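Local coordinates for fusion protein of Nuclear RNA export factor 2 and Protein panoramix (Drosophila melanogaster, PDB 6IEW) that forms an ovarian complex with Panoramix, Piwi and Nxt1 that silences transposons cotranscriptionally, and may also take part in exporting mRNA from the nucleus, at residues L13-V18 / E38-L43; V30-W35 / I45-D50; S23-S28 / E52-A57. One frame throughout, in Å; residues are numbered along the deposited sequence. Where two conformers were deposited one is given.

How the interactions relate
All three contacts lie within the Nxf2 UBA (TAP-C) domain of the fusion. Interaction 1 is a buried contact in the core, made by apolar side chains of helices 4-19 and 37-49 with no hydrogen bond across it, close to the centre of the chain. Interaction 2 is a surface salt bridge between helices 23-32 and 37-49, with a water beside it. Interaction 3, partly buried, joins helix 23-32 to the loop after helix 37-49 and mixes apolar packing round an indole with a water bridge. Helix 37-49 serves interactions 1 and 2, and helix 23-32 serves interactions 2 and 3. Val30 and Val26 both pack on Phe15, while Ile53 packs on Lys47, so the contacts run into one another.

Interaction 1: residues L13-V18 / E38-L43; sequences LLFQEV and ERALKL
Val18, whose side chain packs on Leu41, has its backbone oxygen held by a hydrogen bond from Arg80 NE of the fused Panoramix helix 70-93. No hydrogen bond joins the two segments themselves, and the side chains that meet across the interface are apolar. Phe15 CD1 and Ala40 CB are 3.7 Å apart, and the neighbouring ring atom, Phe15 CE1, comes to 3.4 Å from Ala40 O, a packing distance with the ring set obliquely to the oxygen. The CD1-CE1 bond of the ring thus lies against both the methyl and the carbonyl of Ala40. With CG anti to the backbone N (chi1 174°), the ring is carried out from helix 4-19 across to helix 37-49.

These are the first and third helices of the compact three-helix UBA fold. The axes of the two short segments pass 10.4 Å apart and cross at -39°, a spacing bridged by the large Phe15 ring opposite the small Ala40. Ile29 and Val30 of helix 23-32 also pack on Phe15, bringing the second helix into the same core.

Leu41 supplies the other half of the packing through a single methyl, CD2, which meets both Phe15 and Val18. Leu41 CD2 lies 3.8 Å from Phe15 CD1, again oblique to the ring, while Leu41 CD2 and Val18 CG1 are likewise 3.8 Å apart. The Leu41 side chain slides past Phe15 in the opposite direction but crosses Val18 at about a right angle. Turning CG to lie anti to its own carbonyl carbon (chi1 -65°) brings this branch back toward helix 4-19, although the CB of Leu41 does not point there directly. Val18 and Leu41 additionally touch Val84 of the fused Panoramix helix.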
loop_
_atom_site.group_PDB
_atom_site.type_symbol
_atom_site.label_atom_id
_atom_site.label_comp_id
_atom_site.label_asym_id
_atom_site.label_seq_id
_atom_site.Cartn_x
_atom_site.Cartn_y
_atom_site.Cartn_z
ATOM N N LEU A 13 8.555 -1.614 -1.897
ATOM C CA LEU A 13 8.685 -0.198 -1.563
ATOM C C LEU A 13 7.719 0.674 -2.361
ATOM O O LEU A 13 7.228 1.682 -1.846
ATOM C CB LEU A 13 10.127 0.276 -1.748
ATOM C CG LEU A 13 11.146 -0.103 -0.674
ATOM C CD1 LEU A 13 12.345 0.834 -0.727
ATOM C CD2 LEU A 13 10.497 -0.069 0.697
ATOM N N LEU A 14 7.465 0.330 -3.625
ATOM C CA LEU A 14 6.445 1.021 -4.414
ATOM C C LEU A 14 5.132 1.090 -3.646
ATOM O O LEU A 14 4.520 2.157 -3.510
ATOM C CB LEU A 14 6.226 0.224 -5.699
ATOM C CG LEU A 14 6.156 0.782 -7.116
ATOM C CD1 LEU A 14 6.953 2.063 -7.275
ATOM C CD2 LEU A 14 6.680 -0.309 -8.041
ATOM N N PHE A 15 4.698 -0.051 -3.116
ATOM C CA PHE A 15 3.444 -0.117 -2.379
ATOM C C PHE A 15 3.577 0.536 -1.012
ATOM O O PHE A 15 2.664 1.241 -0.560
ATOM C CB PHE A 15 3.037 -1.585 -2.252
ATOM C CG PHE A 15 1.840 -1.822 -1.384
ATOM C CD1 PHE A 15 0.564 -1.805 -1.923
ATOM C CD2 PHE A 15 1.992 -2.098 -0.034
ATOM C CE1 PHE A 15 -0.540 -2.039 -1.126
ATOM C CE2 PHE A 15 0.889 -2.334 0.771
ATOM C CZ PHE A 15 -0.378 -2.302 0.222
ATOM N N GLN A 16 4.709 0.309 -0.337
ATOM C CA GLN A 16 4.915 0.911 0.975
ATOM C C GLN A 16 4.895 2.432 0.897
ATOM O O GLN A 16 4.343 3.097 1.782
ATOM C CB GLN A 16 6.229 0.420 1.593
ATOM C CG GLN A 16 6.467 0.961 3.003
ATOM C CD GLN A 16 7.616 0.282 3.731
ATOM O OE1 GLN A 16 8.759 0.321 3.288
ATOM N NE2 GLN A 16 7.312 -0.331 4.869
ATOM N N GLU A 17 5.490 3.001 -0.156
ATOM C CA GLU A 17 5.545 4.455 -0.275
ATOM C C GLU A 17 4.152 5.048 -0.447
ATOM O O GLU A 17 3.841 6.096 0.128
ATOM C CB GLU A 17 6.455 4.848 -1.441
ATOM C CG GLU A 17 6.775 6.339 -1.525
ATOM C CD GLU A 17 5.683 7.148 -2.206
ATOM O OE1 GLU A 17 4.931 6.574 -3.022
ATOM O OE2 GLU A 17 5.576 8.360 -1.920
ATOM N N VAL A 18 3.304 4.391 -1.238
ATOM C CA VAL A 18 1.954 4.902 -1.469
ATOM C C VAL A 18 1.129 4.837 -0.192
ATOM O O VAL A 18 0.464 5.808 0.187
ATOM C CB VAL A 18 1.278 4.135 -2.619
ATOM C CG1 VAL A 18 -0.198 4.525 -2.725
ATOM C CG2 VAL A 18 2.012 4.390 -3.924
ATOM N N GLU A 38 -1.072 -2.512 -8.796
ATOM C CA GLU A 38 -2.466 -2.079 -8.818
ATOM C C GLU A 38 -3.350 -3.016 -8.002
ATOM O O GLU A 38 -4.184 -2.567 -7.206
ATOM C CB GLU A 38 -2.959 -1.981 -10.261
ATOM C CG GLU A 38 -4.396 -1.524 -10.386
ATOM C CD GLU A 38 -4.859 -1.481 -11.820
ATOM O OE1 GLU A 38 -4.197 -2.107 -12.675
ATOM O OE2 GLU A 38 -5.880 -0.817 -12.095
ATOM N N ARG A 39 -3.180 -4.327 -8.177
ATOM C CA ARG A 39 -3.993 -5.265 -7.411
ATOM C C ARG A 39 -3.724 -5.142 -5.917
ATOM O O ARG A 39 -4.641 -5.294 -5.102
ATOM C CB ARG A 39 -3.770 -6.697 -7.896
ATOM C CG ARG A 39 -4.315 -6.950 -9.290
ATOM C CD ARG A 39 -4.607 -8.426 -9.523
ATOM N NE ARG A 39 -3.445 -9.271 -9.265
ATOM C CZ ARG A 39 -2.482 -9.508 -10.153
ATOM N NH1 ARG A 39 -2.531 -8.951 -11.358
ATOM N NH2 ARG A 39 -1.462 -10.287 -9.834
ATOM N N ALA A 40 -2.474 -4.857 -5.538
ATOM C CA ALA A 40 -2.150 -4.700 -4.123
ATOM C C ALA A 40 -2.846 -3.484 -3.524
ATOM O O ALA A 40 -3.347 -3.543 -2.394
ATOM C CB ALA A 40 -0.637 -4.613 -3.933
ATOM N N LEU A 41 -2.891 -2.374 -4.263
ATOM C CA LEU A 41 -3.590 -1.193 -3.768
ATOM C C LEU A 41 -5.074 -1.479 -3.583
ATOM O O LEU A 41 -5.666 -1.120 -2.556
ATOM C CB LEU A 41 -3.375 -0.015 -4.719
ATOM C CG LEU A 41 -1.935 0.487 -4.814
ATOM C CD1 LEU A 41 -1.820 1.548 -5.900
ATOM C CD2 LEU A 41 -1.452 1.034 -3.479
ATOM N N LYS A 42 -5.693 -2.138 -4.567
ATOM C CA LYS A 42 -7.100 -2.505 -4.438
ATOM C C LYS A 42 -7.318 -3.441 -3.258
ATOM O O LYS A 42 -8.319 -3.325 -2.534
ATOM C CB LYS A 42 -7.591 -3.173 -5.723
ATOM C CG LYS A 42 -7.635 -2.263 -6.931
ATOM C CD LYS A 42 -8.158 -3.017 -8.139
ATOM C CE LYS A 42 -8.254 -2.113 -9.355
ATOM N NZ LYS A 42 -8.729 -2.862 -10.553
ATOM N N LEU A 43 -6.403 -4.390 -3.061
ATOM C CA LEU A 43 -6.534 -5.326 -1.952
ATOM C C LEU A 43 -6.414 -4.614 -0.612
ATOM O O LEU A 43 -7.148 -4.929 0.332
ATOM C CB LEU A 43 -5.484 -6.428 -2.090
ATOM C CG LEU A 43 -5.490 -7.500 -1.005
ATOM C CD1 LEU A 43 -6.844 -8.189 -0.922
ATOM C CD2 LEU A 43 -4.386 -8.516 -1.252
#

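Interaction 2: residues V30-W35 / I45-D50; sequences VEEADW and IQKNAD
Lys47 NZ donates a hydrogen bond of 2.9 Å to Glu32 OE1, forming the salt bridge that makes up this surface contact. The ammonium group comes to the syn side of that oxygen, displaced 25° from the carboxylate plane. The two side chains arrive from opposite directions, Glu32 reaching out extended beyond CG and Lys47 running straight until a bend at its last torsion (chi4 -84°) turns NZ onto the acid. Water 1 sits beside the ion pair: it donates to Glu32 OE2 at 2.9 Å and accepts a weak bond of 3.4 Å from Lys47 NZ, so OE2 is linked to the lysine only weakly, through the water.

Behind Glu32, the last residue of helix 23-32, the chain turns away in a Schellman motif with Asp34, at positive phi, as C-prime residue. Trp35 N bonds to Val30 O at 2.9 Å and Asp34 N to Glu31 O at 3.1 Å. The Glu32 side chain also packs on Leu43 of helix 37-49. On the other side, Lys47 touches Glu52 and Ile53 in the loop that follows its helix. Next to it, Gln46 NE2 makes a nearly straight bond (173°) to Asp50 OD2 of 3.0 Å, across the end of helix 37-49.

The contact therefore joins the second and third helices of the UBA domain near their C-terminal ends. The partial negative charge of the C-terminus of helix 23-32 would probably disfavour a carboxylate there, and the lysine would partly offset it; at the surface, with water in attendance, the pair probably adds only modest stability.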
loop_
_atom_site.group_PDB
_atom_site.type_symbol
_atom_site.label_atom_id
_atom_site.label_comp_id
_atom_site.label_asym_id
_atom_site.label_seq_id
_atom_site.Cartn_x
_atom_site.Cartn_y
_atom_site.Cartn_z
ATOM N N VAL A 30 1.226 -7.330 -0.589
ATOM C CA VAL A 30 1.875 -7.457 -1.892
ATOM C C VAL A 30 1.978 -8.920 -2.304
ATOM O O VAL A 30 1.721 -9.276 -3.461
ATOM C CB VAL A 30 3.243 -6.749 -1.879
ATOM C CG1 VAL A 30 4.074 -7.127 -3.104
ATOM C CG2 VAL A 30 3.047 -5.240 -1.810
ATOM N N GLU A 31 2.344 -9.796 -1.366
ATOM C CA GLU A 31 2.441 -11.215 -1.700
ATOM C C GLU A 31 1.072 -11.806 -2.014
ATOM O O GLU A 31 0.938 -12.610 -2.944
ATOM C CB GLU A 31 3.145 -11.989 -0.582
ATOM C CG GLU A 31 4.627 -11.671 -0.480
ATOM C CD GLU A 31 5.381 -12.593 0.466
ATOM O OE1 GLU A 31 4.735 -13.332 1.238
ATOM O OE2 GLU A 31 6.629 -12.579 0.426
ATOM N N GLU A 32 0.040 -11.415 -1.259
ATOM C CA GLU A 32 -1.297 -11.935 -1.526
ATOM C C GLU A 32 -1.811 -11.486 -2.888
ATOM O O GLU A 32 -2.580 -12.211 -3.531
ATOM C CB GLU A 32 -2.256 -11.527 -0.405
ATOM C CG GLU A 32 -3.650 -12.145 -0.511
ATOM C CD GLU A 32 -4.567 -11.734 0.630
ATOM O OE1 GLU A 32 -4.063 -11.486 1.747
ATOM O OE2 GLU A 32 -5.793 -11.657 0.406
ATOM N N ALA A 33 -1.395 -10.307 -3.347
ATOM C CA ALA A 33 -1.791 -9.784 -4.647
ATOM C C ALA A 33 -0.870 -10.242 -5.768
ATOM O O ALA A 33 -0.964 -9.726 -6.887
ATOM C CB ALA A 33 -1.858 -8.256 -4.607
ATOM N N ASP A 34 0.016 -11.194 -5.486
ATOM C CA ASP A 34 0.943 -11.741 -6.475
ATOM C C ASP A 34 1.807 -10.659 -7.116
ATOM O O ASP A 34 2.033 -10.653 -8.328
ATOM C CB ASP A 34 0.241 -12.591 -7.534
ATOM C CG ASP A 34 1.217 -13.469 -8.300
ATOM O OD1 ASP A 34 2.245 -13.864 -7.706
ATOM O OD2 ASP A 34 0.980 -13.747 -9.493
ATOM N N TRP A 35 2.292 -9.731 -6.292
ATOM C CA TRP A 35 3.323 -8.774 -6.680
ATOM C C TRP A 35 2.857 -7.761 -7.715
ATOM O O TRP A 35 3.687 -7.125 -8.374
ATOM C CB TRP A 35 4.596 -9.486 -7.143
ATOM C CG TRP A 35 5.173 -10.281 -6.052
ATOM C CD1 TRP A 35 4.895 -11.581 -5.731
ATOM C CD2 TRP A 35 6.101 -9.815 -5.088
ATOM N NE1 TRP A 35 5.619 -11.954 -4.623
ATOM C CE2 TRP A 35 6.371 -10.883 -4.211
ATOM C CE3 TRP A 35 6.749 -8.595 -4.888
ATOM C CZ2 TRP A 35 7.256 -10.763 -3.148
ATOM C CZ3 TRP A 35 7.619 -8.477 -3.840
ATOM C CH2 TRP A 35 7.870 -9.551 -2.980
ATOM N N ILE A 45 -7.305 -1.513 -0.004
ATOM C CA ILE A 45 -8.553 -0.781 0.206
ATOM C C ILE A 45 -9.662 -1.718 0.671
ATOM O O ILE A 45 -10.448 -1.380 1.567
ATOM C CB ILE A 45 -8.925 0.003 -1.065
ATOM C CG1 ILE A 45 -7.925 1.137 -1.275
ATOM C CG2 ILE A 45 -10.351 0.531 -0.981
ATOM C CD1 ILE A 45 -7.913 1.675 -2.676
ATOM N N GLN A 46 -9.732 -2.916 0.086
ATOM C CA GLN A 46 -10.755 -3.874 0.489
ATOM C C GLN A 46 -10.522 -4.359 1.914
ATOM O O GLN A 46 -11.446 -4.376 2.735
ATOM C CB GLN A 46 -10.786 -5.053 -0.481
ATOM C CG GLN A 46 -11.883 -6.057 -0.167
ATOM C CD GLN A 46 -13.263 -5.453 -0.309
ATOM O OE1 GLN A 46 -13.589 -4.863 -1.339
ATOM N NE2 GLN A 46 -14.079 -5.585 0.730
ATOM N N LYS A 47 -9.285 -4.764 2.223
ATOM C CA LYS A 47 -8.967 -5.201 3.579
ATOM C C LYS A 47 -9.247 -4.099 4.591
ATOM O O LYS A 47 -9.754 -4.363 5.689
ATOM C CB LYS A 47 -7.503 -5.625 3.659
ATOM C CG LYS A 47 -7.181 -6.939 2.973
ATOM C CD LYS A 47 -5.668 -7.146 2.929
ATOM C CE LYS A 47 -5.281 -8.536 2.446
ATOM N NZ LYS A 47 -5.301 -9.550 3.539
ATOM N N ASN A 48 -8.935 -2.854 4.234
ATOM C CA ASN A 48 -9.196 -1.741 5.136
ATOM C C ASN A 48 -10.685 -1.619 5.434
ATOM O O ASN A 48 -11.087 -1.445 6.591
ATOM C CB ASN A 48 -8.652 -0.447 4.531
ATOM C CG ASN A 48 -8.844 0.740 5.441
ATOM O OD1 ASN A 48 -8.115 0.908 6.417
ATOM N ND2 ASN A 48 -9.830 1.576 5.126
ATOM N N ALA A 49 -11.520 -1.733 4.398
ATOM C CA ALA A 49 -12.961 -1.600 4.591
ATOM C C ALA A 49 -13.525 -2.739 5.429
ATOM O O ALA A 49 -14.534 -2.559 6.122
ATOM C CB ALA A 49 -13.666 -1.534 3.237
ATOM N N ASP A 50 -12.895 -3.911 5.379
ATOM C CA ASP A 50 -13.342 -5.086 6.115
ATOM C C ASP A 50 -12.757 -5.166 7.524
ATOM O O ASP A 50 -12.889 -6.207 8.178
ATOM C CB ASP A 50 -13.007 -6.363 5.337
ATOM C CG ASP A 50 -13.789 -6.483 4.041
ATOM O OD1 ASP A 50 -14.871 -5.873 3.937
ATOM O OD2 ASP A 50 -13.326 -7.201 3.131
HETATM O O HOH W 1 -8.057 -10.687 1.884
#

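Interaction 3: residues S23-S28 / E52-A57; sequences STWVTS and EIPDLA
Trp25 projects from helix 23-32 into the curve of the 52-57 loop, and the segment's residues gather round its indole. The methyl of Ala57 lies over one face: Ala57 CB is 4.1 Å from the centroid of the six-membered ring and 28° off the normal, a CH-pi contact. The other neighbours approach obliquely. Pro54 brings its ring methylenes to the benzo part, with Pro54 CD 3.5 Å from Trp25 CZ2, and Leu56 crosses at about a right angle to put CD1 3.6 Å from Trp25 CZ3. Ile53 slides past in the opposite direction, its CD1 4.0 Å from Trp25 CD1. The Trp25 chi1 of -94° is away from a staggered value, which may reflect some torsional cost.

Through this packing the tail of the UBA domain, which tightens into a 3-10 turn at 55-57, is joined to its second helix. Arg74 of the fused Panoramix helix forms a salt bridge with Asp55 and a hydrogen bond to Ile53 O.

Water 2, at the indole edge and in its plane, accepts from Trp25 NE1 at 2.9 Å and donates to Glu52 O at 2.8 Å. Trp25 thus combines apolar packing with a solvent-mediated link that satisfies its N-H.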
loop_
_atom_site.group_PDB
_atom_site.type_symbol
_atom_site.label_atom_id
_atom_site.label_comp_id
_atom_site.label_asym_id
_atom_site.label_seq_id
_atom_site.Cartn_x
_atom_site.Cartn_y
_atom_site.Cartn_z
ATOM N N SER A 23 6.332 -2.514 7.102
ATOM C CA SER A 23 6.786 -3.573 6.206
ATOM C C SER A 23 6.007 -4.864 6.408
ATOM O O SER A 23 5.787 -5.608 5.443
ATOM C CB SER A 23 8.282 -3.818 6.393
ATOM O OG SER A 23 8.537 -4.517 7.599
ATOM N N THR A 24 5.579 -5.144 7.642
ATOM C CA THR A 24 4.848 -6.376 7.928
ATOM C C THR A 24 3.601 -6.496 7.060
ATOM O O THR A 24 3.314 -7.569 6.510
ATOM C CB THR A 24 4.459 -6.404 9.405
ATOM O OG1 THR A 24 5.598 -6.068 10.199
ATOM C CG2 THR A 24 3.953 -7.783 9.799
ATOM N N TRP A 25 2.838 -5.408 6.933
ATOM C CA TRP A 25 1.636 -5.482 6.113
ATOM C C TRP A 25 1.925 -5.267 4.636
ATOM O O TRP A 25 1.154 -5.730 3.790
ATOM C CB TRP A 25 0.541 -4.547 6.635
ATOM C CG TRP A 25 -0.377 -5.280 7.550
ATOM C CD1 TRP A 25 -1.556 -5.886 7.220
ATOM C CD2 TRP A 25 -0.163 -5.544 8.938
ATOM N NE1 TRP A 25 -2.099 -6.495 8.326
ATOM C CE2 TRP A 25 -1.261 -6.301 9.393
ATOM C CE3 TRP A 25 0.846 -5.206 9.844
ATOM C CZ2 TRP A 25 -1.379 -6.720 10.713
ATOM C CZ3 TRP A 25 0.730 -5.626 11.155
ATOM C CH2 TRP A 25 -0.374 -6.375 11.578
ATOM N N VAL A 26 3.026 -4.582 4.314
ATOM C CA VAL A 26 3.466 -4.493 2.925
ATOM C C VAL A 26 3.719 -5.886 2.364
ATOM O O VAL A 26 3.223 -6.243 1.289
ATOM C CB VAL A 26 4.708 -3.591 2.817
ATOM C CG1 VAL A 26 5.280 -3.626 1.406
ATOM C CG2 VAL A 26 4.359 -2.171 3.229
ATOM N N THR A 27 4.471 -6.709 3.100
ATOM C CA THR A 27 4.727 -8.076 2.656
ATOM C C THR A 27 3.430 -8.856 2.500
ATOM O O THR A 27 3.211 -9.523 1.484
ATOM C CB THR A 27 5.634 -8.786 3.658
ATOM O OG1 THR A 27 6.884 -8.095 3.752
ATOM C CG2 THR A 27 5.881 -10.232 3.232
ATOM N N SER A 28 2.553 -8.775 3.502
ATOM C CA SER A 28 1.313 -9.542 3.483
ATOM C C SER A 28 0.465 -9.205 2.260
ATOM O O SER A 28 0.015 -10.097 1.531
ATOM C CB SER A 28 0.533 -9.267 4.770
ATOM O OG SER A 28 -0.754 -9.852 4.720
ATOM N N GLU A 52 -9.650 -5.346 8.491
ATOM C CA GLU A 52 -8.541 -6.286 8.553
ATOM C C GLU A 52 -7.178 -5.608 8.609
ATOM O O GLU A 52 -6.158 -6.302 8.637
ATOM C CB GLU A 52 -8.609 -7.271 7.379
ATOM C CG GLU A 52 -9.725 -8.299 7.525
ATOM C CD GLU A 52 -10.075 -8.985 6.220
ATOM O OE1 GLU A 52 -9.409 -8.711 5.200
ATOM O OE2 GLU A 52 -11.026 -9.797 6.214
ATOM N N ILE A 53 -7.134 -4.277 8.640
ATOM C CA ILE A 53 -5.877 -3.539 8.760
ATOM C C ILE A 53 -5.819 -2.900 10.142
ATOM O O ILE A 53 -6.501 -1.893 10.390
ATOM C CB ILE A 53 -5.733 -2.478 7.659
ATOM C CG1 ILE A 53 -5.907 -3.100 6.270
ATOM C CG2 ILE A 53 -4.373 -1.786 7.766
ATOM C CD1 ILE A 53 -4.797 -4.062 5.874
ATOM N N PRO A 54 -5.029 -3.436 11.069
ATOM C CA PRO A 54 -4.957 -2.844 12.408
ATOM C C PRO A 54 -4.407 -1.425 12.369
ATOM O O PRO A 54 -3.665 -1.050 11.459
ATOM C CB PRO A 54 -3.994 -3.774 13.157
ATOM C CG PRO A 54 -4.027 -5.062 12.388
ATOM C CD PRO A 54 -4.217 -4.662 10.960
ATOM N N ASP A 55 -4.779 -0.638 13.383
ATOM C CA ASP A 55 -4.193 0.688 13.560
ATOM C C ASP A 55 -2.669 0.633 13.506
ATOM O O ASP A 55 -2.028 1.491 12.889
ATOM C CB ASP A 55 -4.615 1.277 14.907
ATOM C CG ASP A 55 -5.982 1.930 14.877
ATOM O OD1 ASP A 55 -6.696 1.824 13.860
ATOM O OD2 ASP A 55 -6.340 2.567 15.892
ATOM N N LEU A 56 -2.068 -0.372 14.148
ATOM C CA LEU A 56 -0.613 -0.428 14.228
ATOM C C LEU A 56 0.049 -0.711 12.885
ATOM O O LEU A 56 1.277 -0.616 12.791
ATOM C CB LEU A 56 -0.150 -1.442 15.287
ATOM C CG LEU A 56 -0.514 -2.929 15.201
ATOM C CD1 LEU A 56 0.244 -3.664 14.097
ATOM C CD2 LEU A 56 -0.234 -3.593 16.540
ATOM N N ALA A 57 -0.722 -1.071 11.858
ATOM C CA ALA A 57 -0.130 -1.282 10.546
ATOM C C ALA A 57 0.309 0.014 9.886
ATOM O O ALA A 57 1.043 -0.040 8.898
ATOM C CB ALA A 57 -1.106 -2.029 9.637
HETATM O O HOH W 2 -4.334 -8.181 7.766
#